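Local atomic coordinates of Amy13K (Eubacterium rectale DSM 17629, PDB entry 6B3P), a protein that probably serves as the starch-binding part of a surface-anchored alpha-amylase, with two family 26 carbohydrate-binding modules that hold alpha-glucan chains. Residues Ile5-Thr10 with Leu59-Asp64; Glu84-Gly89 with Thr94-Trp99; Ser164-Phe167 with Thr173-Asp176. One frame throughout, in Å; residues are numbered along the deposited sequence.

Interaction 1. Residues Ile5-Thr10 with Leu59-Asp64. With GLC (alpha-D-glucopyranose), chain C.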
loop_
_atom_site.group_PDB
_atom_site.type_symbol
_atom_site.label_atom_id
_atom_site.label_comp_id
_atom_site.label_asym_id
_atom_site.label_seq_id
_atom_site.Cartn_x
_atom_site.Cartn_y
_atom_site.Cartn_z
ATOM N N ILE A 5 2.044 -6.513 -7.167
ATOM C CA ILE A 5 2.823 -6.843 -8.352
ATOM C C ILE A 5 3.437 -5.581 -8.936
ATOM O O ILE A 5 2.728 -4.623 -9.239
ATOM C CB ILE A 5 1.967 -7.539 -9.426
ATOM C CG1 ILE A 5 1.400 -8.851 -8.882
ATOM C CG2 ILE A 5 2.804 -7.814 -10.676
ATOM C CD1 ILE A 5 0.365 -9.502 -9.784
ATOM N N ASN A 6 4.758 -5.596 -9.080
ATOM C CA ASN A 6 5.480 -4.524 -9.745
ATOM C C ASN A 6 6.010 -5.032 -11.077
ATOM O O ASN A 6 6.584 -6.119 -11.148
ATOM C CB ASN A 6 6.628 -4.012 -8.874
ATOM C CG ASN A 6 6.210 -3.784 -7.436
ATOM O OD1 ASN A 6 5.599 -2.768 -7.110
ATOM N ND2 ASN A 6 6.547 -4.730 -6.565
ATOM N N TYR A 7 5.807 -4.244 -12.127
ATOM C CA TYR A 7 6.174 -4.633 -13.483
ATOM C C TYR A 7 6.961 -3.515 -14.158
ATOM O O TYR A 7 6.479 -2.388 -14.285
ATOM C CB TYR A 7 4.910 -4.982 -14.279
ATOM C CG TYR A 7 5.108 -5.202 -15.763
ATOM C CD1 TYR A 7 6.197 -5.920 -16.249
ATOM C CD2 TYR A 7 4.184 -4.711 -16.678
ATOM C CE1 TYR A 7 6.365 -6.126 -17.609
ATOM C CE2 TYR A 7 4.342 -4.912 -18.032
ATOM C CZ TYR A 7 5.432 -5.619 -18.494
ATOM O OH TYR A 7 5.581 -5.810 -19.844
ATOM N N LYS A 8 8.187 -3.831 -14.560
ATOM C CA LYS A 8 8.999 -2.913 -15.344
ATOM C C LYS A 8 8.544 -3.046 -16.788
ATOM O O LYS A 8 8.966 -3.960 -17.496
ATOM C CB LYS A 8 10.487 -3.230 -15.194
ATOM C CG LYS A 8 11.427 -2.165 -15.737
ATOM C CD LYS A 8 12.864 -2.639 -15.633
ATOM C CE LYS A 8 13.854 -1.497 -15.736
ATOM N NZ LYS A 8 15.206 -1.952 -15.312
ATOM N N SER A 9 7.665 -2.143 -17.211
ATOM C CA SER A 9 6.916 -2.337 -18.447
ATOM C C SER A 9 7.800 -2.466 -19.677
ATOM O O SER A 9 8.752 -1.709 -19.866
ATOM C CB SER A 9 5.926 -1.196 -18.669
ATOM O OG SER A 9 5.197 -1.423 -19.864
ATOM N N THR A 10 7.460 -3.455 -20.496
ATOM C CA THR A 10 8.014 -3.617 -21.826
ATOM C C THR A 10 6.890 -3.481 -22.854
ATOM O O THR A 10 7.066 -3.821 -24.025
ATOM C CB THR A 10 8.696 -4.986 -21.985
ATOM O OG1 THR A 10 7.772 -6.020 -21.622
ATOM C CG2 THR A 10 9.929 -5.082 -21.098
ATOM N N LEU A 59 -1.000 -15.324 -13.746
ATOM C CA LEU A 59 -0.897 -13.900 -14.040
ATOM C C LEU A 59 -0.587 -13.684 -15.516
ATOM O O LEU A 59 0.305 -14.325 -16.071
ATOM C CB LEU A 59 0.186 -13.248 -13.174
ATOM C CG LEU A 59 0.655 -11.850 -13.592
ATOM C CD1 LEU A 59 -0.427 -10.806 -13.342
ATOM C CD2 LEU A 59 1.949 -11.480 -12.881
ATOM N N ILE A 60 -1.335 -12.782 -16.142
ATOM C CA ILE A 60 -1.017 -12.315 -17.485
ATOM C C ILE A 60 -0.851 -10.803 -17.467
ATOM O O ILE A 60 -1.812 -10.063 -17.252
ATOM C CB ILE A 60 -2.102 -12.704 -18.510
ATOM C CG1 ILE A 60 -2.153 -14.225 -18.667
ATOM C CG2 ILE A 60 -1.819 -12.054 -19.870
ATOM C CD1 ILE A 60 -3.311 -14.722 -19.513
ATOM N N LEU A 61 0.383 -10.355 -17.675
ATOM C CA LEU A 61 0.673 -8.938 -17.841
ATOM C C LEU A 61 0.371 -8.543 -19.285
ATOM O O LEU A 61 0.689 -9.282 -20.216
ATOM C CB LEU A 61 2.129 -8.643 -17.477
ATOM C CG LEU A 61 2.492 -8.877 -16.006
ATOM C CD1 LEU A 61 4.001 -8.968 -15.825
ATOM C CD2 LEU A 61 1.914 -7.771 -15.132
ATOM N N ASN A 62 -0.247 -7.381 -19.462
ATOM C CA ASN A 62 -0.745 -6.962 -20.771
ATOM C C ASN A 62 -0.752 -5.439 -20.893
ATOM O O ASN A 62 -0.517 -4.740 -19.910
ATOM C CB ASN A 62 -2.150 -7.528 -21.003
ATOM C CG ASN A 62 -3.157 -7.028 -19.983
ATOM O OD1 ASN A 62 -3.489 -5.845 -19.955
ATOM N ND2 ASN A 62 -3.662 -7.936 -19.146
ATOM N N ASP A 63 -1.022 -4.925 -22.093
ATOM C CA ASP A 63 -1.057 -3.477 -22.304
ATOM C C ASP A 63 -2.476 -2.925 -22.172
ATOM O O ASP A 63 -2.887 -2.042 -22.926
ATOM C CB ASP A 63 -0.457 -3.108 -23.671
ATOM C CG ASP A 63 -1.182 -3.752 -24.840
ATOM O OD1 ASP A 63 -2.192 -4.455 -24.629
ATOM O OD2 ASP A 63 -0.734 -3.541 -25.986
ATOM N N ASP A 64 -3.214 -3.465 -21.206
ATOM C CA ASP A 64 -4.506 -2.920 -20.791
ATOM C C ASP A 64 -5.550 -2.902 -21.911
ATOM O O ASP A 64 -6.274 -1.920 -22.078
ATOM C CB ASP A 64 -4.314 -1.504 -20.233
ATOM C CG ASP A 64 -5.417 -1.096 -19.262
ATOM O OD1 ASP A 64 -6.276 -1.938 -18.923
ATOM O OD2 ASP A 64 -5.415 0.070 -18.815
HETATM C C1 GLC C . -6.753 -16.153 -20.380
HETATM C C2 GLC C . -5.856 -17.308 -20.739
HETATM C C3 GLC C . -6.616 -18.619 -20.791
HETATM C C4 GLC C . -7.453 -18.795 -19.533
HETATM C C5 GLC C . -8.274 -17.550 -19.248
HETATM C C6 GLC C . -9.102 -17.618 -17.969
HETATM O O2 GLC C . -5.248 -17.000 -21.952
HETATM O O3 GLC C . -5.742 -19.688 -20.983
HETATM O O4 GLC C . -8.263 -19.935 -19.712
HETATM O O5 GLC C . -7.419 -16.449 -19.183
HETATM O O6 GLC C . -9.896 -16.489 -17.736
#

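Interaction 2. Residues Glu84-Gly89 with Thr94-Trp99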
loop_
_atom_site.group_PDB
_atom_site.type_symbol
_atom_site.label_atom_id
_atom_site.label_comp_id
_atom_site.label_asym_id
_atom_site.label_seq_id
_atom_site.Cartn_x
_atom_site.Cartn_y
_atom_site.Cartn_z
ATOM N N GLU A 84 4.613 -10.214 -2.553
ATOM C CA GLU A 84 4.994 -9.147 -3.473
ATOM C C GLU A 84 5.886 -9.699 -4.575
ATOM O O GLU A 84 6.862 -10.397 -4.300
ATOM C CB GLU A 84 5.711 -8.008 -2.749
ATOM C CG GLU A 84 6.054 -6.854 -3.682
ATOM C CD GLU A 84 6.479 -5.592 -2.957
ATOM O OE1 GLU A 84 6.761 -5.656 -1.743
ATOM O OE2 GLU A 84 6.532 -4.529 -3.611
ATOM N N TYR A 85 5.543 -9.372 -5.818
ATOM C CA TYR A 85 6.288 -9.836 -6.981
ATOM C C TYR A 85 6.885 -8.666 -7.752
ATOM O O TYR A 85 6.311 -7.577 -7.796
ATOM C CB TYR A 85 5.389 -10.651 -7.913
ATOM C CG TYR A 85 4.928 -11.975 -7.349
ATOM C CD1 TYR A 85 5.711 -13.114 -7.469
ATOM C CD2 TYR A 85 3.701 -12.088 -6.709
ATOM C CE1 TYR A 85 5.290 -14.327 -6.958
ATOM C CE2 TYR A 85 3.271 -13.295 -6.197
ATOM C CZ TYR A 85 4.068 -14.412 -6.324
ATOM O OH TYR A 85 3.642 -15.618 -5.814
ATOM N N TRP A 86 8.045 -8.907 -8.355
ATOM C CA TRP A 86 8.640 -7.983 -9.313
ATOM C C TRP A 86 8.826 -8.701 -10.641
ATOM O O TRP A 86 9.414 -9.782 -10.679
ATOM C CB TRP A 86 9.986 -7.456 -8.813
ATOM C CG TRP A 86 9.888 -6.519 -7.644
ATOM C CD1 TRP A 86 9.891 -5.155 -7.684
ATOM C CD2 TRP A 86 9.778 -6.878 -6.261
ATOM N NE1 TRP A 86 9.789 -4.644 -6.414
ATOM C CE2 TRP A 86 9.716 -5.680 -5.523
ATOM C CE3 TRP A 86 9.723 -8.096 -5.578
ATOM C CZ2 TRP A 86 9.604 -5.665 -4.134
ATOM C CZ3 TRP A 86 9.610 -8.078 -4.198
ATOM C CH2 TRP A 86 9.552 -6.871 -3.492
ATOM N N PHE A 87 8.318 -8.118 -11.723
ATOM C CA PHE A 87 8.516 -8.701 -13.043
ATOM C C PHE A 87 9.401 -7.803 -13.897
ATOM O O PHE A 87 8.995 -6.721 -14.316
ATOM C CB PHE A 87 7.184 -8.952 -13.747
ATOM C CG PHE A 87 7.295 -9.900 -14.901
ATOM C CD1 PHE A 87 7.783 -9.467 -16.125
ATOM C CD2 PHE A 87 6.934 -11.229 -14.760
ATOM C CE1 PHE A 87 7.900 -10.339 -17.191
ATOM C CE2 PHE A 87 7.046 -12.108 -15.823
ATOM C CZ PHE A 87 7.530 -11.661 -17.040
ATOM N N ASP A 88 10.616 -8.280 -14.137
ATOM C CA ASP A 88 11.617 -7.567 -14.916
ATOM C C ASP A 88 12.390 -8.596 -15.734
ATOM O O ASP A 88 13.505 -8.981 -15.380
ATOM C CB ASP A 88 12.547 -6.768 -13.992
ATOM C CG ASP A 88 13.583 -5.956 -14.751
ATOM O OD1 ASP A 88 13.462 -5.838 -15.985
ATOM O OD2 ASP A 88 14.511 -5.420 -14.108
ATOM N N GLY A 89 11.778 -9.056 -16.822
ATOM C CA GLY A 89 12.341 -10.124 -17.625
ATOM C C GLY A 89 11.849 -11.490 -17.191
ATOM O O GLY A 89 11.873 -12.446 -17.967
ATOM N N THR A 94 12.152 -11.298 -5.099
ATOM C CA THR A 94 13.286 -10.650 -4.453
ATOM C C THR A 94 13.257 -9.148 -4.715
ATOM O O THR A 94 13.306 -8.706 -5.864
ATOM C CB THR A 94 14.623 -11.239 -4.952
ATOM O OG1 THR A 94 14.617 -12.661 -4.773
ATOM C CG2 THR A 94 15.801 -10.640 -4.195
ATOM N N LYS A 95 13.175 -8.367 -3.642
ATOM C CA LYS A 95 13.145 -6.911 -3.748
ATOM C C LYS A 95 14.429 -6.388 -4.388
ATOM O O LYS A 95 15.520 -6.778 -3.980
ATOM C CB LYS A 95 12.961 -6.279 -2.365
ATOM C CG LYS A 95 12.876 -4.754 -2.369
ATOM C CD LYS A 95 12.950 -4.172 -0.959
ATOM C CE LYS A 95 14.348 -4.285 -0.356
ATOM N NZ LYS A 95 15.347 -3.421 -1.047
ATOM N N PRO A 96 14.310 -5.510 -5.398
ATOM C CA PRO A 96 15.545 -4.907 -5.914
ATOM C C PRO A 96 16.263 -4.108 -4.829
ATOM O O PRO A 96 15.616 -3.528 -3.958
ATOM C CB PRO A 96 15.057 -3.998 -7.044
ATOM C CG PRO A 96 13.731 -4.550 -7.440
ATOM C CD PRO A 96 13.131 -5.129 -6.195
ATOM N N ALA A 97 17.588 -4.081 -4.894
ATOM C CA ALA A 97 18.411 -3.556 -3.807
ATOM C C ALA A 97 18.074 -2.121 -3.389
ATOM O O ALA A 97 18.082 -1.801 -2.200
ATOM C CB ALA A 97 19.874 -3.640 -4.198
ATOM N N ASP A 98 17.762 -1.285 -4.377
ATOM C CA ASP A 98 17.580 0.150 -4.174
ATOM C C ASP A 98 16.191 0.528 -3.654
ATOM O O ASP A 98 15.957 1.680 -3.287
ATOM C CB ASP A 98 17.842 0.893 -5.487
ATOM C CG ASP A 98 16.927 0.431 -6.610
ATOM O OD1 ASP A 98 17.087 -0.716 -7.081
ATOM O OD2 ASP A 98 16.051 1.217 -7.025
ATOM N N TRP A 99 15.277 -0.437 -3.618
ATOM C CA TRP A 99 13.899 -0.171 -3.202
ATOM C C TRP A 99 13.788 -0.095 -1.680
ATOM O O TRP A 99 14.441 -0.854 -0.961
ATOM C CB TRP A 99 12.949 -1.246 -3.730
ATOM C CG TRP A 99 12.643 -1.137 -5.198
ATOM C CD1 TRP A 99 13.540 -0.980 -6.215
ATOM C CD2 TRP A 99 11.347 -1.191 -5.812
ATOM N NE1 TRP A 99 12.884 -0.932 -7.423
ATOM C CE2 TRP A 99 11.538 -1.060 -7.203
ATOM C CE3 TRP A 99 10.046 -1.340 -5.321
ATOM C CZ2 TRP A 99 10.476 -1.070 -8.107
ATOM C CZ3 TRP A 99 8.992 -1.346 -6.222
ATOM C CH2 TRP A 99 9.215 -1.215 -7.598
#

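Interaction 3. Residues Ser164-Phe167 with Thr173-Asp176. With GLC (alpha-D-glucopyranose), chain D; GLC (alpha-D-glucopyranose), chain B; FMT (formic acid), chain O.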
loop_
_atom_site.group_PDB
_atom_site.type_symbol
_atom_site.label_atom_id
_atom_site.label_comp_id
_atom_site.label_asym_id
_atom_site.label_seq_id
_atom_site.Cartn_x
_atom_site.Cartn_y
_atom_site.Cartn_z
ATOM N N SER A 164 3.922 0.761 14.924
ATOM C CA SER A 164 2.659 1.285 15.419
ATOM C C SER A 164 2.676 2.800 15.387
ATOM O O SER A 164 3.743 3.411 15.425
ATOM C CB SER A 164 2.393 0.793 16.841
ATOM O OG SER A 164 2.494 -0.617 16.924
ATOM N N CYS A 165 1.498 3.409 15.310
ATOM C CA CYS A 165 1.410 4.861 15.352
ATOM C C CYS A 165 0.066 5.340 15.891
ATOM O O CYS A 165 -0.883 4.566 16.020
ATOM C CB CYS A 165 1.654 5.456 13.963
ATOM S SG CYS A 165 0.351 5.113 12.764
ATOM N N ILE A 166 0.011 6.628 16.215
ATOM C CA ILE A 166 -1.186 7.259 16.756
ATOM C C ILE A 166 -1.356 8.638 16.135
ATOM O O ILE A 166 -0.402 9.413 16.075
ATOM C CB ILE A 166 -1.110 7.402 18.295
ATOM C CG1 ILE A 166 -1.074 6.030 18.968
ATOM C CG2 ILE A 166 -2.295 8.212 18.831
ATOM C CD1 ILE A 166 -0.638 6.087 20.414
ATOM N N PHE A 167 -2.565 8.943 15.673
ATOM C CA PHE A 167 -2.884 10.287 15.205
ATOM C C PHE A 167 -3.509 11.069 16.355
ATOM O O PHE A 167 -4.281 10.513 17.132
ATOM C CB PHE A 167 -3.827 10.242 14.000
ATOM C CG PHE A 167 -3.191 9.689 12.753
ATOM C CD1 PHE A 167 -2.444 10.507 11.920
ATOM C CD2 PHE A 167 -3.342 8.354 12.412
ATOM C CE1 PHE A 167 -1.858 10.005 10.771
ATOM C CE2 PHE A 167 -2.757 7.846 11.264
ATOM C CZ PHE A 167 -2.015 8.673 10.444
ATOM N N THR A 173 -7.254 14.668 22.157
ATOM C CA THR A 173 -7.881 13.801 21.161
ATOM C C THR A 173 -6.828 12.981 20.419
ATOM O O THR A 173 -5.882 13.526 19.854
ATOM C CB THR A 173 -8.713 14.610 20.142
ATOM O OG1 THR A 173 -9.670 15.419 20.837
ATOM C CG2 THR A 173 -9.451 13.680 19.181
ATOM N N GLN A 174 -7.003 11.664 20.432
ATOM C CA GLN A 174 -6.079 10.757 19.764
ATOM C C GLN A 174 -6.782 9.468 19.353
ATOM O O GLN A 174 -7.860 9.155 19.856
ATOM C CB GLN A 174 -4.891 10.433 20.674
ATOM C CG GLN A 174 -5.245 9.560 21.874
ATOM C CD GLN A 174 -4.040 9.233 22.736
ATOM O OE1 GLN A 174 -3.612 8.081 22.816
ATOM N NE2 GLN A 174 -3.490 10.247 23.392
ATOM N N THR A 175 -6.160 8.723 18.444
ATOM C CA THR A 175 -6.687 7.433 18.011
ATOM C C THR A 175 -6.257 6.327 18.966
ATOM O O THR A 175 -5.406 6.534 19.830
ATOM C CB THR A 175 -6.200 7.066 16.590
ATOM O OG1 THR A 175 -4.777 6.900 16.594
ATOM C CG2 THR A 175 -6.577 8.145 15.588
ATOM N N ASP A 176 -6.851 5.149 18.803
ATOM C CA ASP A 176 -6.310 3.938 19.404
ATOM C C ASP A 176 -4.929 3.687 18.825
ATOM O O ASP A 176 -4.547 4.298 17.826
ATOM C CB ASP A 176 -7.203 2.724 19.130
ATOM C CG ASP A 176 -8.556 2.822 19.803
ATOM O OD1 ASP A 176 -8.630 3.371 20.921
ATOM O OD2 ASP A 176 -9.545 2.333 19.215
HETATM C C1 GLC D . 1.072 9.921 25.389
HETATM C C2 GLC D . -0.070 9.185 24.707
HETATM C C3 GLC D . 0.102 7.702 24.759
HETATM C C4 GLC D . 1.460 7.340 24.244
HETATM C C5 GLC D . 2.534 8.090 25.000
HETATM C C6 GLC D . 3.911 7.790 24.472
HETATM O O1 GLC D . 1.019 9.826 26.815
HETATM O O2 GLC D . -1.287 9.489 25.308
HETATM O O3 GLC D . -0.864 7.056 23.963
HETATM O O4 GLC D . 1.626 5.950 24.392
HETATM O O5 GLC D . 2.299 9.451 24.869
HETATM O O6 GLC D . 4.912 8.335 25.273
HETATM C C1 GLC B . 1.713 5.233 23.175
HETATM C C2 GLC B . 0.815 4.032 23.276
HETATM C C3 GLC B . 1.407 3.007 24.211
HETATM C C4 GLC B . 2.821 2.689 23.817
HETATM C C5 GLC B . 3.628 3.959 23.752
HETATM C C6 GLC B . 5.061 3.692 23.346
HETATM O O2 GLC B . -0.465 4.433 23.687
HETATM O O3 GLC B . 0.655 1.835 24.163
HETATM O O4 GLC B . 3.367 1.728 24.712
HETATM O O5 GLC B . 3.018 4.830 22.834
HETATM O O6 GLC B . 5.867 4.842 23.354
HETATM C C FMT O . -9.909 10.840 21.951
HETATM O O1 FMT O . -9.026 10.718 22.800
HETATM O O2 FMT O . -10.826 10.027 21.847
#

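Interaction 1. Residues Ile5-Thr10 with Leu59-Asp64
I5 and L59 meet tip to tip: the CD1 methyl of I5 lies 3.9 Å from L59 CD1 and about as close to the other methyl of that leucine, so it sits at the fork. Farther along, Y7 and L61 run past one another, antiparallel. L61 CD1 comes down over one face of the tyrosine ring, 4.0 Å from its centroid and 19° off the normal, a CH-pi contact, while L61 CD2 approaches Y7 CG at 4.1 Å. The ring is turned along its own chain by a first torsion that sets CG opposite the backbone N (chi1 171°); S9 CA backs the other face, and Y7 OH shares a hydrogen bond of 2.8 Å with T10 OG1. With an alanine in place of Y7, L61 would probably lose the ring under its methyls and T10 OG1 its hydroxyl mate, opening a gap between the strands. M35 packs on I5, Y7 and L61 alike. I60, between the two leucines, serves the glycan pocket instead, its CD1 3.8 Å from C1 of the chain C glucose. Apolar side chains thus join strands 2-8 and 57-62, which are not sheet neighbours, as in the beta-sandwich core of a starch-binding module.

Interaction 2. Residues Glu84-Gly89 with Thr94-Trp99
The carbonyl oxygen of P96, a proline whose ring rests on W86, is gripped from opposite faces of its plane: K95 NZ donates to P96 O over 2.9 Å and the backbone N of W99 over 3.1 Å. The second of these closes a type I beta turn from P96 to W99. K95 NZ also bonds W99 O at 2.7 Å, which the lysine manages by bending its chain at chi3 and chi4 (72° and 68°), so one ammonium group ties the two ends of the turn together. Held this way, the turn and the lysine before it present a surface to the indole of W86. P96 CD lies over the five-membered ring, 3.4 Å from its centroid, and K95 CA over the six-membered ring, 3.7 Å from that centroid; both are CH-pi contacts on the same face. The methylenes of K95 continue alongside the indole, with CB 3.6 Å from W86 CH2. E84 CG covers the opposite face, so the indole is sandwiched between its own strand and the loop. At its edge the indole makes a T-shaped pair: the NE1 edge of W86 is directed at the face of the W99 six-membered ring, planes at 86°, with W86 NE1 3.4 Å from W99 CZ3. Through this packing the loop between strands 91-92 and 101-108 lies against strand 82-87 of the first sheet. W44 meets both tryptophans, edge-to-face with W99, and H41 stacks on W99, extending the aromatic cluster. Beyond W86, E84 OE2 accepts from N6 ND2 and also bonds T185 OG1, reaching a residue of the second half of the chain.

Interaction 3. Residues Ser164-Phe167 with Thr173-Asp176
F167 and T175 form the tight half of this contact, a pair of bonds that mimics strand pairing. T175 N donates to F167 O at 2.9 Å, nearly along the C=O axis (166°). In return F167 N gives its hydrogen to a side chain instead of a carbonyl, T175 OG1, at 3.1 Å. The hydroxyl can take it because chi1 of 64° tucks OG1 between the threonine's backbone N and carbonyl carbon; OG1 in turn donates a hydrogen bond to D176 O, 2.9 Å away, and so is used as both acceptor and donor. I166 CG2 packs against the same T175 OG1 at 3.6 Å. T175 CG2 fills in beside F167 CB at 3.8 Å, and the F167 ring itself stacks on Y107 of strand 101-108.

The other half is looser and opens to the bound sugar. Here I166 CG2 touches Q174 CB more lightly, at 3.9 Å, and both side chains run on to the glycan. The extended Q174 chain carries its amide to the chain D glucose, where NE2 donates to O2 over 3.0 Å and OE1 accepts from O3 over 3.1 Å. I166 CD1 reaches the seam between sugars, beside O3 of chain D and O2 of chain B. Y119, W121, W136 and N177 complete the pocket, while a formic acid molecule, likely a crystallisation additive, receives a weak bond from Q174 N.

One neutral amide thus answers two adjacent hydroxyls, a donor to one and an acceptor from the other, which is consistent with recognition of the O2 and O3 edge of an alpha-glucan without any charge.

From the N terminus, strand 2-8 waits 49 residues for strand 57-62 to return against it, and interaction 1 closes that long loop across the first module. Interaction 2 opens only afterwards and closes a much shorter one, turning the chain back just after strand 82-87. That strand lies beside strand 2-8, so the two contacts touch through backbone bonds of N6 with Y85 and F87. Interaction 3 follows, closing a short loop in the second module, with its centre 37 Å from that of interaction 1 and on the opposite side of the chain's centre. The three stand in series, none nested or crossing; interaction 1 holds I60 of one glycan pocket, interaction 3 I166 and Q174 of another.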